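Local coordinates for protein blood group a-and b-cleaving endo-beta-galactosidase (Streptococcus pneumoniae, PDB 2YGL) that probably binds blood group A and B antigen glycans through tandem CBM51 modules that belong to a family 98 endo-beta-galactosidase, at residues A[65-76]-A[143-153]; A[79-90]-A[160-171]. All coordinates share one frame; numbering follows the deposited sequence.

Contact 1 (A[65-76]-A[143-153]); sequences ADSPSVISYDIS and AKKISLKSFAG. With CA (calcium ion), chain C.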
# COMPACT_ATOMS: atom_id res chain seq x y z
N ALA A 65 -28.17 4.92 19.66
CA ALA A 65 -27.15 5.04 20.70
C ALA A 65 -27.52 4.26 21.97
O ALA A 65 -28.70 4.08 22.28
CB ALA A 65 -26.89 6.51 21.02
N ASP A 66 -26.50 3.79 22.68
CA ASP A 66 -26.69 3.14 23.97
C ASP A 66 -25.63 3.66 24.95
O ASP A 66 -25.31 4.85 24.92
CB ASP A 66 -26.63 1.61 23.83
CG ASP A 66 -27.57 0.89 24.79
OD1 ASP A 66 -28.25 1.56 25.59
OD2 ASP A 66 -27.63 -0.36 24.74
N SER A 67 -25.08 2.79 25.80
CA SER A 67 -24.08 3.23 26.78
C SER A 67 -22.82 2.36 26.86
O SER A 67 -22.49 1.84 27.93
CB SER A 67 -24.73 3.37 28.16
OG SER A 67 -25.58 4.51 28.21
N PRO A 68 -22.08 2.21 25.74
CA PRO A 68 -22.38 2.73 24.40
C PRO A 68 -22.97 1.69 23.44
O PRO A 68 -22.92 0.49 23.72
CB PRO A 68 -21.00 3.16 23.89
CG PRO A 68 -20.02 2.24 24.60
CD PRO A 68 -20.72 1.64 25.80
N SER A 69 -23.53 2.17 22.34
CA SER A 69 -23.76 1.34 21.16
C SER A 69 -22.42 1.25 20.44
O SER A 69 -21.74 2.26 20.25
CB SER A 69 -24.81 1.99 20.25
OG SER A 69 -24.65 1.60 18.89
N VAL A 70 -22.03 0.04 20.05
CA VAL A 70 -20.72 -0.20 19.44
C VAL A 70 -20.82 -1.00 18.14
O VAL A 70 -21.42 -2.08 18.11
CB VAL A 70 -19.74 -0.91 20.43
CG1 VAL A 70 -18.44 -1.31 19.73
CG2 VAL A 70 -19.43 -0.03 21.63
N ILE A 71 -20.24 -0.46 17.08
CA ILE A 71 -20.12 -1.17 15.80
C ILE A 71 -18.63 -1.25 15.43
O ILE A 71 -17.98 -0.22 15.21
CB ILE A 71 -20.94 -0.50 14.68
CG1 ILE A 71 -22.40 -0.31 15.13
CG2 ILE A 71 -20.90 -1.33 13.41
CD1 ILE A 71 -23.06 0.94 14.61
N SER A 72 -18.11 -2.47 15.38
CA SER A 72 -16.68 -2.71 15.18
C SER A 72 -16.38 -3.43 13.87
O SER A 72 -17.17 -4.26 13.41
CB SER A 72 -16.10 -3.51 16.34
OG SER A 72 -16.28 -2.82 17.56
N TYR A 73 -15.23 -3.10 13.28
CA TYR A 73 -14.77 -3.74 12.05
C TYR A 73 -13.32 -4.21 12.19
O TYR A 73 -12.48 -3.50 12.75
CB TYR A 73 -14.89 -2.78 10.86
CG TYR A 73 -16.30 -2.38 10.51
CD1 TYR A 73 -16.94 -1.33 11.18
CD2 TYR A 73 -17.01 -3.05 9.52
CE1 TYR A 73 -18.24 -0.96 10.86
CE2 TYR A 73 -18.32 -2.69 9.19
CZ TYR A 73 -18.92 -1.64 9.87
OH TYR A 73 -20.21 -1.26 9.57
N ASP A 74 -13.05 -5.40 11.67
CA ASP A 74 -11.70 -5.93 11.61
C ASP A 74 -10.99 -5.37 10.39
O ASP A 74 -11.39 -5.63 9.26
CB ASP A 74 -11.71 -7.47 11.57
CG ASP A 74 -10.31 -8.08 11.50
OD1 ASP A 74 -9.31 -7.38 11.75
OD2 ASP A 74 -10.22 -9.29 11.19
N ILE A 75 -9.95 -4.58 10.64
CA ILE A 75 -9.18 -3.97 9.55
C ILE A 75 -7.73 -4.46 9.52
O ILE A 75 -6.85 -3.80 8.95
CB ILE A 75 -9.26 -2.41 9.59
CG1 ILE A 75 -8.76 -1.86 10.94
CG2 ILE A 75 -10.69 -1.94 9.29
CD1 ILE A 75 -8.45 -0.37 10.94
N SER A 76 -7.49 -5.64 10.11
CA SER A 76 -6.16 -6.25 10.16
C SER A 76 -5.57 -6.48 8.77
O SER A 76 -6.24 -7.03 7.89
CB SER A 76 -6.20 -7.58 10.91
OG SER A 76 -6.58 -7.40 12.26
N ALA A 143 -2.95 -1.07 12.68
CA ALA A 143 -4.32 -1.13 13.22
C ALA A 143 -5.08 -2.41 12.89
O ALA A 143 -5.02 -2.91 11.76
CB ALA A 143 -5.12 0.09 12.81
N LYS A 144 -5.81 -2.92 13.88
CA LYS A 144 -6.55 -4.18 13.75
C LYS A 144 -8.07 -4.00 13.87
O LYS A 144 -8.83 -4.71 13.21
CB LYS A 144 -6.06 -5.19 14.79
CG LYS A 144 -4.67 -5.76 14.51
CD LYS A 144 -4.13 -6.56 15.69
CE LYS A 144 -2.78 -7.19 15.37
NZ LYS A 144 -1.73 -6.18 15.06
N LYS A 145 -8.50 -3.06 14.71
CA LYS A 145 -9.91 -2.91 15.04
C LYS A 145 -10.33 -1.44 15.14
O LYS A 145 -9.72 -0.66 15.88
CB LYS A 145 -10.21 -3.62 16.37
CG LYS A 145 -11.68 -3.78 16.70
CD LYS A 145 -11.84 -4.32 18.11
CE LYS A 145 -13.24 -4.85 18.35
NZ LYS A 145 -13.32 -5.55 19.67
N ILE A 146 -11.36 -1.07 14.38
CA ILE A 146 -11.95 0.26 14.48
C ILE A 146 -13.38 0.16 15.01
O ILE A 146 -14.16 -0.69 14.58
CB ILE A 146 -11.87 1.06 13.14
CG1 ILE A 146 -12.29 2.52 13.35
CG2 ILE A 146 -12.68 0.38 12.02
CD1 ILE A 146 -11.90 3.48 12.23
N SER A 147 -13.71 1.03 15.97
CA SER A 147 -15.00 1.00 16.65
C SER A 147 -15.77 2.31 16.55
O SER A 147 -15.23 3.39 16.82
CB SER A 147 -14.83 0.60 18.11
OG SER A 147 -14.62 -0.79 18.23
N LEU A 148 -17.03 2.20 16.15
CA LEU A 148 -17.96 3.32 16.10
C LEU A 148 -18.84 3.29 17.35
O LEU A 148 -19.66 2.39 17.53
CB LEU A 148 -18.82 3.23 14.83
CG LEU A 148 -18.29 3.78 13.50
CD1 LEU A 148 -16.89 3.30 13.14
CD2 LEU A 148 -19.27 3.45 12.37
N LYS A 149 -18.65 4.28 18.22
CA LYS A 149 -19.30 4.31 19.53
C LYS A 149 -20.24 5.50 19.66
O LYS A 149 -19.89 6.62 19.30
CB LYS A 149 -18.25 4.36 20.64
CG LYS A 149 -17.27 3.19 20.65
CD LYS A 149 -16.05 3.47 21.52
CE LYS A 149 -16.34 3.31 23.01
NZ LYS A 149 -15.18 3.73 23.84
N SER A 150 -21.44 5.26 20.19
CA SER A 150 -22.40 6.33 20.44
C SER A 150 -23.04 6.21 21.82
O SER A 150 -23.52 5.14 22.21
CB SER A 150 -23.47 6.40 19.34
OG SER A 150 -24.11 5.16 19.14
N PHE A 151 -23.03 7.32 22.55
CA PHE A 151 -23.49 7.36 23.93
C PHE A 151 -24.84 8.07 24.05
O PHE A 151 -24.96 9.27 23.77
CB PHE A 151 -22.44 8.01 24.84
CG PHE A 151 -21.18 7.19 25.00
CD1 PHE A 151 -20.14 7.27 24.07
CD2 PHE A 151 -21.03 6.34 26.10
CE1 PHE A 151 -18.98 6.51 24.22
CE2 PHE A 151 -19.87 5.58 26.26
CZ PHE A 151 -18.84 5.66 25.32
N ALA A 152 -25.86 7.32 24.47
CA ALA A 152 -27.25 7.79 24.52
C ALA A 152 -27.55 8.73 25.67
O ALA A 152 -28.45 9.56 25.58
CB ALA A 152 -28.20 6.60 24.56
N GLY A 153 -26.81 8.60 26.77
CA GLY A 153 -27.08 9.39 27.97
C GLY A 153 -28.25 8.84 28.75
O GLY A 153 -28.37 7.62 28.92
CA CA C . -30.44 10.10 24.59
O HOH W 1 -24.61 6.85 27.29
O HOH W 2 -22.53 3.31 17.57
O HOH W 3 -16.32 -4.45 19.68
O HOH W 4 -30.86 11.14 26.55
O HOH W 5 -32.74 10.58 24.14
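Ile71 and Leu148 form a hydrogen-bonded antiparallel pair within one five-stranded sheet of a CBM51 beta-sandwich. Strands 69-74 and 145-151 run side by side, with an axis angle of 163°. The buried face carries Ile71, Tyr73, Ile146 and Leu148. Here Tyr73 CB meets Ile146 CG2 at 4.0 Å, and Ile61 of strand 60-64 touches both Ile71 and Tyr73. On the same face Ser150 OG sits between its own backbone N and carbonyl carbon (chi1 54°) and lies 3.4 Å from Ala65 CA. It shares a water with Ser69 O.

The other face is more polar. Ser72 and Ser147 are buried on it, and Lys145 and Asp74 face solvent. Ser72 OG and Ser147 OG are hydrogen-bonded at 2.7 Å. A water on Ser72 OG reaches Lys145 NZ only weakly. Lys149 NZ turns to Glu109 in a salt bridge.

Just before strand 69-74, Pro68, which follows a cis peptide bond, lays CB over one face of the Phe151 ring, 3.6 Å from its centroid; Arg105 makes a cation-pi contact with the same ring. Beyond the strands, Ala152 N donates to Asp66 O at 2.6 Å. The next polar atom, Ala152 O, binds the calcium ion at 2.3 Å.

Contact 2 (A[79-90]-A[160-171]); sequences GFEKFETYIGID and EVVFADAKLIKT
Phe80 and Leu168 cross at about a right angle at one end of an antiparallel pairing between strand 82-87 and the broken strand 160-171. The pairing belongs to the second sheet of the beta-sandwich.

Backbone bonds set the frame, and two irregularities interrupt it. Glu81 N and Lys82 N both donate to Ile169 O, at 2.8 Å and 3.0 Å, which makes a classic beta bulge. The register shifts by one between Glu84 and Tyr86, where a type II turn from Phe163 to Ala166 bends the partner chain. Ala164 O takes two bonds here. Thr85 OG1 donates to Ala164 O at 2.9 Å from above the carbonyl plane, and Tyr86 N donates in that plane. Thr85 places this hydroxyl anti to its own N (chi1 -166°), beside the bend. At the far end Asp90 N donates to Glu160 O.

Among the side-chain polar contacts, the Glu81 carboxylate takes two bonds from Thr171 at one end. Glu81 OE1 receives Thr171 OG1 on its syn lone pair, while Glu81 OE2 is met from above the carboxylate plane by Thr171 N at 2.8 Å. The acids at the other end have outside partners, Ser92 and Ser46 for Asp90 and Thr35 for Glu160. Within 160-171, Lys167 NZ forms a salt bridge with Asp165 OD2.

Apolar contacts fill the inner face. Leu168 CB sits over one face of the Phe80 ring, 3.7 Å from its centroid. Leu168 CD2 approaches the edge of the Phe83 ring, 3.7 Å from Phe83 CD1. Further along, Ile87 CG2 touches Phe163 CD2.

The doubled acceptors Ile169 O and Ala164 O imply that the strands stay hydrogen-bonded through both irregularities, while the Glu81 carboxylate holds the Thr171 end by its backbone as well as its hydroxyl.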
# COMPACT_ATOMS: atom_id res chain seq x y z
N GLY A 79 -4.44 -2.31 5.36
CA GLY A 79 -3.65 -1.18 4.89
C GLY A 79 -4.40 0.14 4.74
O GLY A 79 -3.99 1.00 3.97
N PHE A 80 -5.50 0.30 5.48
CA PHE A 80 -6.25 1.56 5.47
C PHE A 80 -5.46 2.67 6.15
O PHE A 80 -4.74 2.43 7.11
CB PHE A 80 -7.63 1.40 6.12
CG PHE A 80 -8.56 0.49 5.37
CD1 PHE A 80 -8.93 0.78 4.06
CD2 PHE A 80 -9.08 -0.64 5.99
CE1 PHE A 80 -9.80 -0.07 3.37
CE2 PHE A 80 -9.95 -1.49 5.30
CZ PHE A 80 -10.31 -1.20 3.99
N GLU A 81 -5.60 3.89 5.63
CA GLU A 81 -4.81 5.02 6.09
C GLU A 81 -5.66 6.08 6.80
O GLU A 81 -5.17 6.77 7.70
CB GLU A 81 -4.06 5.65 4.91
CG GLU A 81 -3.05 4.72 4.25
CD GLU A 81 -2.70 5.12 2.83
OE1 GLU A 81 -2.67 6.34 2.53
OE2 GLU A 81 -2.45 4.22 2.00
N LYS A 82 -6.92 6.20 6.39
CA LYS A 82 -7.83 7.20 6.94
C LYS A 82 -9.23 6.65 7.14
O LYS A 82 -9.67 5.73 6.43
CB LYS A 82 -7.90 8.44 6.03
CG LYS A 82 -6.64 9.29 6.00
CD LYS A 82 -6.65 10.27 4.82
CE LYS A 82 -7.19 11.63 5.21
NZ LYS A 82 -6.17 12.46 5.92
N PHE A 83 -9.93 7.20 8.12
CA PHE A 83 -11.36 6.98 8.29
C PHE A 83 -12.09 8.31 8.21
O PHE A 83 -11.70 9.28 8.87
CB PHE A 83 -11.67 6.28 9.62
CG PHE A 83 -13.13 6.24 9.96
CD1 PHE A 83 -13.99 5.38 9.29
CD2 PHE A 83 -13.65 7.06 10.96
CE1 PHE A 83 -15.35 5.34 9.60
CE2 PHE A 83 -15.01 7.03 11.28
CZ PHE A 83 -15.86 6.16 10.60
N GLU A 84 -13.13 8.37 7.38
CA GLU A 84 -13.90 9.60 7.21
C GLU A 84 -15.40 9.36 7.25
O GLU A 84 -15.90 8.39 6.66
CB GLU A 84 -13.49 10.34 5.93
CG GLU A 84 -12.07 10.91 6.00
CD GLU A 84 -11.69 11.76 4.81
OE1 GLU A 84 -12.37 11.69 3.76
OE2 GLU A 84 -10.71 12.52 4.93
N THR A 85 -16.12 10.24 7.96
CA THR A 85 -17.57 10.16 8.10
C THR A 85 -18.17 11.47 8.61
O THR A 85 -17.47 12.28 9.22
CB THR A 85 -18.01 9.00 9.04
OG1 THR A 85 -19.41 8.75 8.89
CG2 THR A 85 -17.70 9.31 10.50
N TYR A 86 -19.45 11.67 8.34
CA TYR A 86 -20.23 12.75 8.95
C TYR A 86 -21.10 12.14 10.04
O TYR A 86 -21.73 11.10 9.83
CB TYR A 86 -21.12 13.44 7.91
CG TYR A 86 -20.36 14.18 6.82
CD1 TYR A 86 -19.93 13.51 5.67
CD2 TYR A 86 -20.10 15.54 6.94
CE1 TYR A 86 -19.24 14.18 4.67
CE2 TYR A 86 -19.41 16.22 5.93
CZ TYR A 86 -18.98 15.54 4.81
OH TYR A 86 -18.30 16.19 3.81
N ILE A 87 -21.14 12.78 11.20
CA ILE A 87 -21.95 12.30 12.31
C ILE A 87 -23.01 13.30 12.75
O ILE A 87 -22.82 14.51 12.65
CB ILE A 87 -21.10 11.86 13.55
CG1 ILE A 87 -20.16 12.99 13.99
CG2 ILE A 87 -20.35 10.57 13.25
CD1 ILE A 87 -19.59 12.81 15.40
N GLY A 88 -24.12 12.77 13.24
CA GLY A 88 -25.22 13.57 13.78
C GLY A 88 -26.42 12.69 14.01
O GLY A 88 -26.36 11.48 13.81
N ILE A 89 -27.52 13.30 14.45
CA ILE A 89 -28.78 12.59 14.61
C ILE A 89 -29.55 12.72 13.30
O ILE A 89 -29.72 13.83 12.78
CB ILE A 89 -29.61 13.13 15.80
CG1 ILE A 89 -28.83 12.94 17.11
CG2 ILE A 89 -30.96 12.42 15.88
CD1 ILE A 89 -29.40 13.69 18.30
N ASP A 90 -30.01 11.59 12.76
CA ASP A 90 -30.72 11.58 11.49
C ASP A 90 -31.98 12.45 11.51
O ASP A 90 -32.69 12.51 12.52
CB ASP A 90 -31.09 10.15 11.08
CG ASP A 90 -31.45 10.04 9.62
OD1 ASP A 90 -30.52 9.94 8.78
OD2 ASP A 90 -32.65 10.07 9.29
N GLU A 160 -31.25 8.51 16.90
CA GLU A 160 -30.95 7.94 15.59
C GLU A 160 -29.59 8.45 15.11
O GLU A 160 -29.52 9.34 14.26
CB GLU A 160 -32.05 8.31 14.59
CG GLU A 160 -33.44 7.81 14.95
CD GLU A 160 -33.64 6.34 14.68
OE1 GLU A 160 -33.26 5.87 13.58
OE2 GLU A 160 -34.17 5.64 15.56
N VAL A 161 -28.52 7.88 15.67
CA VAL A 161 -27.16 8.26 15.28
C VAL A 161 -26.83 7.65 13.92
O VAL A 161 -26.99 6.45 13.71
CB VAL A 161 -26.10 7.83 16.34
CG1 VAL A 161 -24.68 7.96 15.78
CG2 VAL A 161 -26.25 8.66 17.60
N VAL A 162 -26.39 8.51 13.00
CA VAL A 162 -25.91 8.05 11.71
C VAL A 162 -24.45 8.42 11.49
O VAL A 162 -24.01 9.53 11.80
CB VAL A 162 -26.77 8.56 10.52
CG1 VAL A 162 -28.09 7.82 10.45
CG2 VAL A 162 -26.99 10.07 10.59
N PHE A 163 -23.71 7.45 10.97
CA PHE A 163 -22.36 7.67 10.50
C PHE A 163 -22.47 7.79 8.98
O PHE A 163 -22.25 6.82 8.25
CB PHE A 163 -21.44 6.52 10.94
CG PHE A 163 -21.37 6.33 12.44
CD1 PHE A 163 -22.34 5.58 13.11
CD2 PHE A 163 -20.34 6.91 13.18
CE1 PHE A 163 -22.28 5.41 14.50
CE2 PHE A 163 -20.27 6.74 14.57
CZ PHE A 163 -21.24 5.99 15.23
N ALA A 164 -22.85 8.98 8.52
CA ALA A 164 -23.13 9.24 7.11
C ALA A 164 -21.85 9.24 6.28
O ALA A 164 -20.85 9.86 6.67
CB ALA A 164 -23.87 10.56 6.95
N ASP A 165 -21.90 8.55 5.15
CA ASP A 165 -20.78 8.45 4.20
C ASP A 165 -19.54 7.75 4.79
O ASP A 165 -18.42 7.94 4.31
CB ASP A 165 -20.43 9.84 3.63
CG ASP A 165 -19.61 9.76 2.36
OD1 ASP A 165 -20.01 9.03 1.43
OD2 ASP A 165 -18.56 10.44 2.29
N ALA A 166 -19.76 6.93 5.81
CA ALA A 166 -18.68 6.26 6.54
C ALA A 166 -17.81 5.39 5.64
O ALA A 166 -18.29 4.42 5.04
CB ALA A 166 -19.24 5.45 7.70
N LYS A 167 -16.53 5.75 5.54
CA LYS A 167 -15.61 5.09 4.61
C LYS A 167 -14.20 4.95 5.17
O LYS A 167 -13.75 5.76 5.99
CB LYS A 167 -15.56 5.86 3.28
CG LYS A 167 -15.03 7.29 3.40
CD LYS A 167 -14.86 7.98 2.04
CE LYS A 167 -16.17 8.51 1.52
NZ LYS A 167 -15.97 9.59 0.51
N LEU A 168 -13.50 3.91 4.71
CA LEU A 168 -12.08 3.75 4.98
C LEU A 168 -11.30 4.00 3.69
O LEU A 168 -11.70 3.54 2.62
CB LEU A 168 -11.79 2.35 5.53
CG LEU A 168 -12.37 2.03 6.91
CD1 LEU A 168 -12.32 0.54 7.20
CD2 LEU A 168 -11.65 2.80 8.01
N ILE A 169 -10.20 4.74 3.79
CA ILE A 169 -9.46 5.21 2.62
C ILE A 169 -7.99 4.79 2.66
O ILE A 169 -7.36 4.82 3.71
CB ILE A 169 -9.53 6.76 2.46
CG1 ILE A 169 -10.97 7.27 2.64
CG2 ILE A 169 -8.96 7.22 1.11
CD1 ILE A 169 -11.08 8.79 2.72
N LYS A 170 -7.47 4.40 1.50
CA LYS A 170 -6.04 4.10 1.34
C LYS A 170 -5.51 4.50 -0.03
O LYS A 170 -6.28 4.65 -0.99
CB LYS A 170 -5.76 2.61 1.62
CG LYS A 170 -6.44 1.63 0.68
CD LYS A 170 -6.12 0.20 1.07
CE LYS A 170 -7.11 -0.79 0.46
NZ LYS A 170 -6.93 -2.17 1.00
N THR A 171 -4.19 4.67 -0.12
CA THR A 171 -3.51 4.89 -1.39
C THR A 171 -3.43 3.56 -2.15
O THR A 171 -3.04 2.54 -1.58
CB THR A 171 -2.09 5.45 -1.20
OG1 THR A 171 -2.12 6.54 -0.26
CG2 THR A 171 -1.51 5.94 -2.52

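Contacts 1 and 2 are pairings in the two facing sheets of the same CBM51 module, and their centres lie about 12 Å apart. Their inner faces meet. Leu148 CD2 packs 3.6 Å from Phe163 CG, and Ile75 CG2 lies 3.6 Å from Leu168 CD1. Between these points Ile146 CD1 reaches Phe83 CG at 3.8 Å. Along the chain the segments alternate: the successive strands 69-74 and 82-87 pair with the later successive strands 145-151 and 160-171, respectively. The calcium ion lies at one end of the sandwich. Contact 1 supplies Ala152 O, and Val102, His155 and Asp159 complete the protein ligands. In contact 2 the side chain of Ile89 is about 7 Å from the ion.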